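Local coordinates for protein Glp_546_48378_50642 (Giardia intestinalis, PDB 2QVW) that cleaves double-stranded RNA in the RNA interference pathway, producing small interfering RNAs of 21 to 23 base pairs that target homologous RNAs for destruction, at residues A430-S439 / I529-W540; L58-Y69 / L126-Q134. One frame throughout, in Å; residues are numbered along the deposited sequence.

Contact 1: A430-S439 / I529-W540; sequences AKTLMSPEHS and IDIMTHLARGLW
Arg-537 reaches from the helix of 529-540 to the end of the helix that stops at Leu-433, and Met-434 lies beside it along the turn that follows. The arginine chain bends at chi2 (-93°), which brings the guanidinium to backbone carbonyls. NE lies 3.1 Å from Ala-430 O, a weak hydrogen bond, with this oxygen at the edge of the group. NE and NH2 also point to Met-434 O, but that oxygen is too close to Lys-431 O in the model, so the places of both oxygens, and those two bonds, are doubtful. One face is covered by CG2 of Thr-533, one turn back on the same helix, 3.6 Å above the plane and over its centre; the threonine OG1 turns instead to Ile-529 O (3.1 Å), an oxygen that also accepts from Thr-533 N. Met-434 bends at chi3 (110°) and thereby directs CE to Ala-536 and to Trp-540 CB. Its SD stands 4.5 Å from the centroid of the five-membered ring of Trp-540, 32° off the ring normal, an oblique Met-aromatic contact. Leu-433 CD1 meets the same indole at CZ2, 4.1 Å away. Trp-540 also packs on Leu-353 and Leu-356, so the contact borders helix 330-356 of the first RNase III region. At the other end Pro-436 crosses Thr-533 at about a right angle, with CD 3.8 Å from OG1. Between these ends Ser-435 OG accepts from Glu-437 N (3.0 Å), an ST turn. Backbone hydrogen bonds pair Leu-433 with Cys-483 and Ser-435 with Val-481. The chemistry, though its bonds are weak or uncertain, is consistent with an arginine helping to hold the carbonyl end of helix 421-433, while sulfur, indole and proline contacts supply the apolar remainder.

Contact 2: L58-Y69 / L126-Q134; sequences LSRTDATIVAVY and LRALMVTAQ
Ala-128 O is held by two donors of Thr-132, whose methyl group lies near Tyr-69 across the contact: OG1 lies 2.6 Å from Ala-128 O, tilted 20° from the carbonyl plane, and Thr-132 N gives the ordinary helical bond. With the hydroxyl turned to its own helix, the CG2 branch comes to the edge of the Tyr-69 ring, with CG2 3.9 Å from CE1. The first torsion of the tyrosine, with CG anti to the backbone N (chi1 -174°), carries the ring toward helix 127-137, where Leu-129 and Thr-132 meet it. Leu-129 CD2 approaches the ring obliquely, 3.9 Å from Tyr-69 CG, the two side chains crossing at about a right angle. One turn earlier Ile-65 uses CG2 as its contacting branch, lying 4.1 Å from Leu-129 CB and the same distance from Met-130 SD. Leu-126 CD2 lies near Val-66 CG2; the placement of its CD1, including the contact with Leu-58, is less sure, because its approach to Asp-62 is too tight in the model to interpret. The Asp-62 carboxylate is engaged within its own segment, where OD2 receives Ser-59 OG at 2.6 Å from above the carboxylate plane. At the far end Val-68 CG1 touches Ala-133 CB. The short axes approach to 9.7 Å at 34°, and no hydrogen bond links the two segments. Beneath, Val-66 and Leu-129 both rest on Leu-115 of strand 112-117, so the helices pack on one edge strand of the antiparallel sheet of the N-terminal domain. Chemically, the joint is mainly apolar, held by methyl, thioether and aromatic surfaces; the Thr-132 hydroxyl and the Asp-62 carboxylate find hydrogen bonds inside their own segments, with a weak one between Thr-132 and Glu-255.

Overall arrangement
From the N terminus the chain first meets contact 2, where residues 126-134 return to 58-69 across 56 intervening residues, which include strand 112-117 on which both helices lie. This loop is complete long before contact 1 opens. There 529-540 comes back to 430-439 across 89 residues, 51 of them helical and none in strands. The two loops are therefore in series and neither crosses the other. Contact 2 joins two helices of the N-terminal domain that pack together on strand 112-117; contact 1 joins helix 421-433 to helix 528-542 in a part built of helices and loops. Their centres are 60 Å apart, on opposite sides of the chain's centre, and their nearest atoms remain about 39 Å apart.

Contact 1: A430-S439 / I529-W540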
loop_
_atom_site.group_PDB
_atom_site.type_symbol
_atom_site.label_atom_id
_atom_site.label_comp_id
_atom_site.label_asym_id
_atom_site.label_seq_id
_atom_site.Cartn_x
_atom_site.Cartn_y
_atom_site.Cartn_z
ATOM N N ALA A 430 -6.981 9.065 15.957
ATOM C CA ALA A 430 -7.038 9.479 17.348
ATOM C C ALA A 430 -5.730 10.118 17.837
ATOM O O ALA A 430 -5.735 11.216 18.392
ATOM C CB ALA A 430 -7.413 8.291 18.225
ATOM N N LYS A 431 -4.610 9.438 17.614
ATOM C CA LYS A 431 -3.308 9.944 18.055
ATOM C C LYS A 431 -3.048 11.351 17.546
ATOM O O LYS A 431 -2.939 12.294 18.313
ATOM C CB LYS A 431 -2.150 9.091 17.529
ATOM C CG LYS A 431 -2.212 7.584 17.680
ATOM C CD LYS A 431 -0.956 7.038 16.990
ATOM C CE LYS A 431 -0.983 5.549 16.735
ATOM N NZ LYS A 431 0.151 5.140 15.862
ATOM N N THR A 432 -2.938 11.448 16.227
ATOM C CA THR A 432 -2.636 12.674 15.512
ATOM C C THR A 432 -3.513 13.916 15.690
ATOM O O THR A 432 -2.985 14.996 15.945
ATOM C CB THR A 432 -2.519 12.364 14.011
ATOM O OG1 THR A 432 -3.673 11.637 13.585
ATOM C CG2 THR A 432 -1.289 11.507 13.736
ATOM N N LEU A 433 -4.830 13.780 15.554
ATOM C CA LEU A 433 -5.741 14.924 15.678
ATOM C C LEU A 433 -5.745 15.568 17.052
ATOM O O LEU A 433 -6.028 16.756 17.181
ATOM C CB LEU A 433 -7.174 14.519 15.349
ATOM C CG LEU A 433 -7.498 13.915 13.985
ATOM C CD1 LEU A 433 -9.005 13.775 13.877
ATOM C CD2 LEU A 433 -6.970 14.788 12.867
ATOM N N MET A 434 -5.443 14.768 18.073
ATOM C CA MET A 434 -5.421 15.225 19.466
ATOM C C MET A 434 -4.067 14.904 20.076
ATOM O O MET A 434 -3.592 13.780 19.989
ATOM C CB MET A 434 -6.518 14.521 20.262
ATOM C CG MET A 434 -7.844 14.512 19.544
ATOM S SD MET A 434 -8.858 13.098 19.928
ATOM C CE MET A 434 -10.083 13.848 20.826
ATOM N N SER A 435 -3.457 15.895 20.703
ATOM C CA SER A 435 -2.149 15.717 21.296
ATOM C C SER A 435 -1.835 16.880 22.226
ATOM O O SER A 435 -2.297 18.006 22.008
ATOM C CB SER A 435 -1.100 15.639 20.183
ATOM O OG SER A 435 0.192 15.882 20.672
ATOM N N PRO A 436 -1.057 16.624 23.291
ATOM C CA PRO A 436 -0.712 17.697 24.221
ATOM C C PRO A 436 0.163 18.724 23.525
ATOM O O PRO A 436 0.339 19.849 23.994
ATOM C CB PRO A 436 0.015 16.957 25.339
ATOM C CG PRO A 436 0.633 15.812 24.633
ATOM C CD PRO A 436 -0.465 15.349 23.727
ATOM N N GLU A 437 0.694 18.320 22.381
ATOM C CA GLU A 437 1.558 19.178 21.594
ATOM C C GLU A 437 0.764 20.191 20.773
ATOM O O GLU A 437 1.344 20.977 20.023
ATOM C CB GLU A 437 2.434 18.316 20.679
ATOM C CG GLU A 437 3.387 19.101 19.791
ATOM C CD GLU A 437 4.190 20.156 20.551
ATOM O OE1 GLU A 437 4.941 19.805 21.500
ATOM O OE2 GLU A 437 4.069 21.347 20.190
ATOM N N HIS A 438 -0.560 20.179 20.925
ATOM C CA HIS A 438 -1.425 21.097 20.178
ATOM C C HIS A 438 -1.754 22.379 20.927
ATOM O O HIS A 438 -2.386 23.278 20.374
ATOM C CB HIS A 438 -2.731 20.407 19.776
ATOM C CG HIS A 438 -2.556 19.313 18.771
ATOM N ND1 HIS A 438 -3.616 18.594 18.269
ATOM C CD2 HIS A 438 -1.447 18.809 18.179
ATOM C CE1 HIS A 438 -3.171 17.693 17.413
ATOM N NE2 HIS A 438 -1.857 17.802 17.340
ATOM N N SER A 439 -1.330 22.463 22.183
ATOM C CA SER A 439 -1.574 23.650 22.991
ATOM C C SER A 439 -0.249 24.215 23.463
ATOM O O SER A 439 0.768 23.528 23.433
ATOM C CB SER A 439 -2.426 23.297 24.192
ATOM O OG SER A 439 -1.901 22.147 24.814
ATOM N N ILE A 529 -2.400 19.160 30.355
ATOM C CA ILE A 529 -2.658 19.031 28.927
ATOM C C ILE A 529 -2.759 17.542 28.684
ATOM O O ILE A 529 -3.663 17.078 28.004
ATOM C CB ILE A 529 -1.497 19.587 28.035
ATOM C CG1 ILE A 529 -1.212 21.066 28.328
ATOM C CG2 ILE A 529 -1.873 19.459 26.584
ATOM C CD1 ILE A 529 -0.599 21.342 29.699
ATOM N N ASP A 530 -1.820 16.794 29.257
ATOM C CA ASP A 530 -1.796 15.351 29.102
ATOM C C ASP A 530 -3.119 14.774 29.532
ATOM O O ASP A 530 -3.728 14.005 28.800
ATOM C CB ASP A 530 -0.672 14.733 29.933
ATOM C CG ASP A 530 0.681 14.818 29.238
ATOM O OD1 ASP A 530 0.796 14.307 28.105
ATOM O OD2 ASP A 530 1.628 15.389 29.820
ATOM N N ILE A 531 -3.564 15.156 30.722
ATOM C CA ILE A 531 -4.834 14.684 31.266
ATOM C C ILE A 531 -5.998 14.999 30.327
ATOM O O ILE A 531 -6.791 14.132 29.974
ATOM C CB ILE A 531 -5.109 15.328 32.648
ATOM C CG1 ILE A 531 -4.184 14.714 33.707
ATOM C CG2 ILE A 531 -6.563 15.133 33.032
ATOM C CD1 ILE A 531 -4.171 15.456 35.014
ATOM N N MET A 532 -6.080 16.250 29.915
ATOM C CA MET A 532 -7.142 16.684 29.034
ATOM C C MET A 532 -7.175 15.872 27.752
ATOM O O MET A 532 -8.249 15.466 27.310
ATOM C CB MET A 532 -6.981 18.172 28.718
ATOM C CG MET A 532 -8.252 18.996 28.903
ATOM S SD MET A 532 -9.132 18.656 30.470
ATOM C CE MET A 532 -7.890 19.026 31.679
ATOM N N THR A 533 -6.007 15.624 27.161
ATOM C CA THR A 533 -5.930 14.856 25.913
ATOM C C THR A 533 -6.505 13.447 26.046
ATOM O O THR A 533 -7.282 13.014 25.197
ATOM C CB THR A 533 -4.479 14.733 25.398
ATOM O OG1 THR A 533 -3.952 16.030 25.100
ATOM C CG2 THR A 533 -4.442 13.890 24.142
ATOM N N HIS A 534 -6.129 12.744 27.115
ATOM C CA HIS A 534 -6.604 11.381 27.350
ATOM C C HIS A 534 -8.112 11.322 27.424
ATOM O O HIS A 534 -8.706 10.282 27.163
ATOM C CB HIS A 534 -6.015 10.815 28.641
ATOM C CG HIS A 534 -4.542 10.571 28.569
ATOM N ND1 HIS A 534 -3.976 9.735 27.632
ATOM C CD2 HIS A 534 -3.519 11.051 29.316
ATOM C CE1 HIS A 534 -2.668 9.710 27.807
ATOM N NE2 HIS A 534 -2.364 10.501 28.822
ATOM N N LEU A 535 -8.726 12.431 27.812
ATOM C CA LEU A 535 -10.173 12.483 27.879
ATOM C C LEU A 535 -10.636 12.638 26.443
ATOM O O LEU A 535 -11.506 11.899 25.972
ATOM C CB LEU A 535 -10.639 13.683 28.704
ATOM C CG LEU A 535 -10.322 13.684 30.192
ATOM C CD1 LEU A 535 -10.849 14.952 30.785
ATOM C CD2 LEU A 535 -10.946 12.481 30.874
ATOM N N ALA A 536 -10.031 13.602 25.753
ATOM C CA ALA A 536 -10.347 13.895 24.362
ATOM C C ALA A 536 -10.405 12.610 23.563
ATOM O O ALA A 536 -11.435 12.287 22.982
ATOM C CB ALA A 536 -9.302 14.830 23.781
ATOM N N ARG A 537 -9.296 11.877 23.540
ATOM C CA ARG A 537 -9.222 10.608 22.816
ATOM C C ARG A 537 -10.427 9.759 23.209
ATOM O O ARG A 537 -11.289 9.455 22.376
ATOM C CB ARG A 537 -7.932 9.868 23.180
ATOM C CG ARG A 537 -6.649 10.661 22.946
ATOM C CD ARG A 537 -6.035 10.393 21.579
ATOM N NE ARG A 537 -4.767 11.098 21.378
ATOM C CZ ARG A 537 -3.708 10.993 22.175
ATOM N NH1 ARG A 537 -3.754 10.212 23.243
ATOM N NH2 ARG A 537 -2.598 11.661 21.894
ATOM N N GLY A 538 -10.480 9.401 24.492
ATOM C CA GLY A 538 -11.565 8.603 25.032
ATOM C C GLY A 538 -12.952 9.089 24.663
ATOM O O GLY A 538 -13.807 8.291 24.320
ATOM N N LEU A 539 -13.192 10.387 24.750
ATOM C CA LEU A 539 -14.498 10.920 24.390
ATOM C C LEU A 539 -14.704 10.896 22.885
ATOM O O LEU A 539 -15.838 10.801 22.407
ATOM C CB LEU A 539 -14.643 12.353 24.878
ATOM C CG LEU A 539 -15.220 12.498 26.277
ATOM C CD1 LEU A 539 -15.114 13.936 26.728
ATOM C CD2 LEU A 539 -16.670 12.031 26.260
ATOM N N TRP A 540 -13.598 10.998 22.147
ATOM C CA TRP A 540 -13.628 10.983 20.690
ATOM C C TRP A 540 -14.205 9.657 20.241
ATOM O O TRP A 540 -15.277 9.620 19.634
ATOM C CB TRP A 540 -12.213 11.186 20.136
ATOM C CG TRP A 540 -12.079 11.041 18.640
ATOM C CD1 TRP A 540 -11.523 9.987 17.971
ATOM C CD2 TRP A 540 -12.515 11.970 17.628
ATOM N NE1 TRP A 540 -11.583 10.194 16.611
ATOM C CE2 TRP A 540 -12.187 11.401 16.370
ATOM C CE3 TRP A 540 -13.150 13.225 17.659
ATOM C CZ2 TRP A 540 -12.471 12.044 15.152
ATOM C CZ3 TRP A 540 -13.430 13.867 16.444
ATOM C CH2 TRP A 540 -13.090 13.271 15.211
#

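Contact 2: L58-Y69 / L126-Q134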
loop_
_atom_site.group_PDB
_atom_site.type_symbol
_atom_site.label_atom_id
_atom_site.label_comp_id
_atom_site.label_asym_id
_atom_site.label_seq_id
_atom_site.Cartn_x
_atom_site.Cartn_y
_atom_site.Cartn_z
ATOM N N LEU A 58 14.998 -27.973 1.790
ATOM C CA LEU A 58 16.196 -28.505 1.140
ATOM C C LEU A 58 17.113 -29.307 2.053
ATOM O O LEU A 58 17.464 -28.843 3.134
ATOM C CB LEU A 58 17.008 -27.352 0.550
ATOM C CG LEU A 58 16.391 -26.588 -0.618
ATOM C CD1 LEU A 58 17.104 -25.260 -0.811
ATOM C CD2 LEU A 58 16.470 -27.447 -1.870
ATOM N N SER A 59 17.511 -30.499 1.612
ATOM C CA SER A 59 18.422 -31.320 2.395
ATOM C C SER A 59 19.799 -30.732 2.117
ATOM O O SER A 59 20.124 -30.456 0.966
ATOM C CB SER A 59 18.376 -32.779 1.937
ATOM O OG SER A 59 18.944 -32.936 0.651
ATOM N N ARG A 60 20.602 -30.538 3.161
ATOM C CA ARG A 60 21.936 -29.951 3.021
ATOM C C ARG A 60 22.657 -30.257 1.711
ATOM O O ARG A 60 23.367 -29.403 1.176
ATOM C CB ARG A 60 22.826 -30.365 4.198
ATOM C CG ARG A 60 24.261 -29.842 4.084
ATOM C CD ARG A 60 25.050 -29.987 5.385
ATOM N NE ARG A 60 24.474 -29.211 6.483
ATOM C CZ ARG A 60 23.649 -29.706 7.404
ATOM N NH1 ARG A 60 23.290 -30.989 7.380
ATOM N NH2 ARG A 60 23.176 -28.912 8.354
ATOM N N THR A 61 22.486 -31.474 1.206
ATOM C CA THR A 61 23.129 -31.862 -0.039
ATOM C C THR A 61 22.557 -31.020 -1.161
ATOM O O THR A 61 23.300 -30.367 -1.890
ATOM C CB THR A 61 22.899 -33.344 -0.360
ATOM O OG1 THR A 61 23.420 -34.145 0.701
ATOM C CG2 THR A 61 23.604 -33.725 -1.634
ATOM N N ASP A 62 21.233 -31.028 -1.291
ATOM C CA ASP A 62 20.569 -30.249 -2.326
ATOM C C ASP A 62 21.011 -28.791 -2.212
ATOM O O ASP A 62 21.076 -28.068 -3.202
ATOM C CB ASP A 62 19.045 -30.360 -2.188
ATOM C CG ASP A 62 18.552 -31.804 -2.245
ATOM O OD1 ASP A 62 19.039 -32.575 -3.108
ATOM O OD2 ASP A 62 17.671 -32.156 -1.431
ATOM N N ALA A 63 21.331 -28.366 -0.999
ATOM C CA ALA A 63 21.790 -27.010 -0.787
ATOM C C ALA A 63 23.153 -26.819 -1.456
ATOM O O ALA A 63 23.469 -25.729 -1.936
ATOM C CB ALA A 63 21.888 -26.727 0.688
ATOM N N THR A 64 23.965 -27.876 -1.487
ATOM C CA THR A 64 25.287 -27.794 -2.109
ATOM C C THR A 64 25.140 -27.901 -3.617
ATOM O O THR A 64 25.977 -27.408 -4.384
ATOM C CB THR A 64 26.231 -28.932 -1.650
ATOM O OG1 THR A 64 25.704 -30.193 -2.086
ATOM C CG2 THR A 64 26.397 -28.924 -0.128
ATOM N N ILE A 65 24.067 -28.557 -4.035
ATOM C CA ILE A 65 23.788 -28.736 -5.450
ATOM C C ILE A 65 23.365 -27.396 -6.027
ATOM O O ILE A 65 23.523 -27.155 -7.225
ATOM C CB ILE A 65 22.672 -29.758 -5.668
ATOM C CG1 ILE A 65 23.024 -31.066 -4.949
ATOM C CG2 ILE A 65 22.473 -29.995 -7.153
ATOM C CD1 ILE A 65 21.975 -32.154 -5.117
ATOM N N VAL A 66 22.831 -26.527 -5.170
ATOM C CA VAL A 66 22.415 -25.195 -5.598
ATOM C C VAL A 66 23.669 -24.343 -5.701
ATOM O O VAL A 66 23.823 -23.549 -6.628
ATOM C CB VAL A 66 21.491 -24.519 -4.576
ATOM C CG1 VAL A 66 20.988 -23.197 -5.122
ATOM C CG2 VAL A 66 20.335 -25.425 -4.239
ATOM N N ALA A 67 24.560 -24.515 -4.729
ATOM C CA ALA A 67 25.807 -23.770 -4.696
ATOM C C ALA A 67 26.490 -23.850 -6.051
ATOM O O ALA A 67 26.938 -22.843 -6.607
ATOM C CB ALA A 67 26.714 -24.341 -3.629
ATOM N N VAL A 68 26.556 -25.060 -6.588
ATOM C CA VAL A 68 27.210 -25.264 -7.874
ATOM C C VAL A 68 26.642 -24.364 -8.972
ATOM O O VAL A 68 27.344 -23.480 -9.486
ATOM C CB VAL A 68 27.117 -26.736 -8.326
ATOM C CG1 VAL A 68 28.035 -26.971 -9.526
ATOM C CG2 VAL A 68 27.485 -27.650 -7.167
ATOM N N TYR A 69 25.374 -24.572 -9.318
ATOM C CA TYR A 69 24.751 -23.774 -10.360
ATOM C C TYR A 69 25.055 -22.298 -10.174
ATOM O O TYR A 69 25.315 -21.576 -11.139
ATOM C CB TYR A 69 23.246 -23.960 -10.355
ATOM C CG TYR A 69 22.569 -23.270 -11.514
ATOM C CD1 TYR A 69 22.658 -23.785 -12.802
ATOM C CD2 TYR A 69 21.859 -22.087 -11.329
ATOM C CE1 TYR A 69 22.057 -23.139 -13.876
ATOM C CE2 TYR A 69 21.255 -21.432 -12.399
ATOM C CZ TYR A 69 21.357 -21.962 -13.665
ATOM O OH TYR A 69 20.748 -21.314 -14.716
ATOM N N LEU A 126 15.960 -30.816 -8.667
ATOM C CA LEU A 126 17.337 -30.703 -8.197
ATOM C C LEU A 126 18.298 -31.585 -8.974
ATOM O O LEU A 126 19.516 -31.476 -8.824
ATOM C CB LEU A 126 17.418 -31.075 -6.725
ATOM C CG LEU A 126 16.992 -29.981 -5.759
ATOM C CD1 LEU A 126 16.701 -30.586 -4.405
ATOM C CD2 LEU A 126 18.088 -28.939 -5.675
ATOM N N ARG A 127 17.748 -32.468 -9.795
ATOM C CA ARG A 127 18.569 -33.360 -10.588
ATOM C C ARG A 127 18.835 -32.712 -11.943
ATOM O O ARG A 127 19.865 -32.948 -12.571
ATOM C CB ARG A 127 17.855 -34.695 -10.773
ATOM C CG ARG A 127 18.728 -35.752 -11.408
ATOM C CD ARG A 127 17.906 -36.769 -12.185
ATOM N NE ARG A 127 18.753 -37.722 -12.904
ATOM C CZ ARG A 127 19.718 -37.382 -13.756
ATOM N NH1 ARG A 127 19.974 -36.105 -14.007
ATOM N NH2 ARG A 127 20.427 -38.322 -14.361
ATOM N N ALA A 128 17.893 -31.888 -12.388
ATOM C CA ALA A 128 18.026 -31.195 -13.657
ATOM C C ALA A 128 19.205 -30.247 -13.526
ATOM O O ALA A 128 19.768 -29.807 -14.522
ATOM C CB ALA A 128 16.746 -30.424 -13.980
ATOM N N LEU A 129 19.574 -29.939 -12.287
ATOM C CA LEU A 129 20.699 -29.053 -12.036
ATOM C C LEU A 129 22.008 -29.759 -12.348
ATOM O O LEU A 129 22.898 -29.190 -12.971
ATOM C CB LEU A 129 20.703 -28.574 -10.587
ATOM C CG LEU A 129 19.753 -27.424 -10.252
ATOM C CD1 LEU A 129 19.957 -27.008 -8.816
ATOM C CD2 LEU A 129 20.026 -26.249 -11.155
ATOM N N MET A 130 22.135 -31.003 -11.910
ATOM C CA MET A 130 23.352 -31.751 -12.189
ATOM C C MET A 130 23.571 -31.731 -13.699
ATOM O O MET A 130 24.527 -31.121 -14.184
ATOM C CB MET A 130 23.220 -33.198 -11.703
ATOM C CG MET A 130 23.153 -33.365 -10.190
ATOM S SD MET A 130 24.597 -32.666 -9.376
ATOM C CE MET A 130 25.810 -33.978 -9.579
ATOM N N VAL A 131 22.672 -32.389 -14.429
ATOM C CA VAL A 131 22.754 -32.447 -15.880
ATOM C C VAL A 131 23.274 -31.135 -16.406
ATOM O O VAL A 131 24.229 -31.095 -17.164
ATOM C CB VAL A 131 21.390 -32.664 -16.516
ATOM C CG1 VAL A 131 21.508 -32.546 -18.018
ATOM C CG2 VAL A 131 20.848 -34.021 -16.133
ATOM N N THR A 132 22.623 -30.060 -15.981
ATOM C CA THR A 132 22.983 -28.713 -16.393
ATOM C C THR A 132 24.441 -28.410 -16.090
ATOM O O THR A 132 25.218 -28.092 -16.986
ATOM C CB THR A 132 22.103 -27.664 -15.678
ATOM O OG1 THR A 132 20.721 -27.917 -15.966
ATOM C CG2 THR A 132 22.457 -26.265 -16.141
ATOM N N ALA A 133 24.806 -28.509 -14.821
ATOM C CA ALA A 133 26.162 -28.219 -14.405
ATOM C C ALA A 133 27.161 -29.111 -15.106
ATOM O O ALA A 133 28.257 -28.670 -15.443
ATOM C CB ALA A 133 26.288 -28.378 -12.918
ATOM N N GLN A 134 26.798 -30.369 -15.317
ATOM C CA GLN A 134 27.704 -31.277 -15.995
ATOM C C GLN A 134 27.996 -30.708 -17.370
ATOM O O GLN A 134 29.146 -30.506 -17.736
ATOM C CB GLN A 134 27.074 -32.643 -16.159
ATOM C CG GLN A 134 26.607 -33.264 -14.889
ATOM C CD GLN A 134 26.097 -34.657 -15.127
ATOM O OE1 GLN A 134 26.860 -35.556 -15.473
ATOM N NE2 GLN A 134 24.793 -34.846 -14.968
#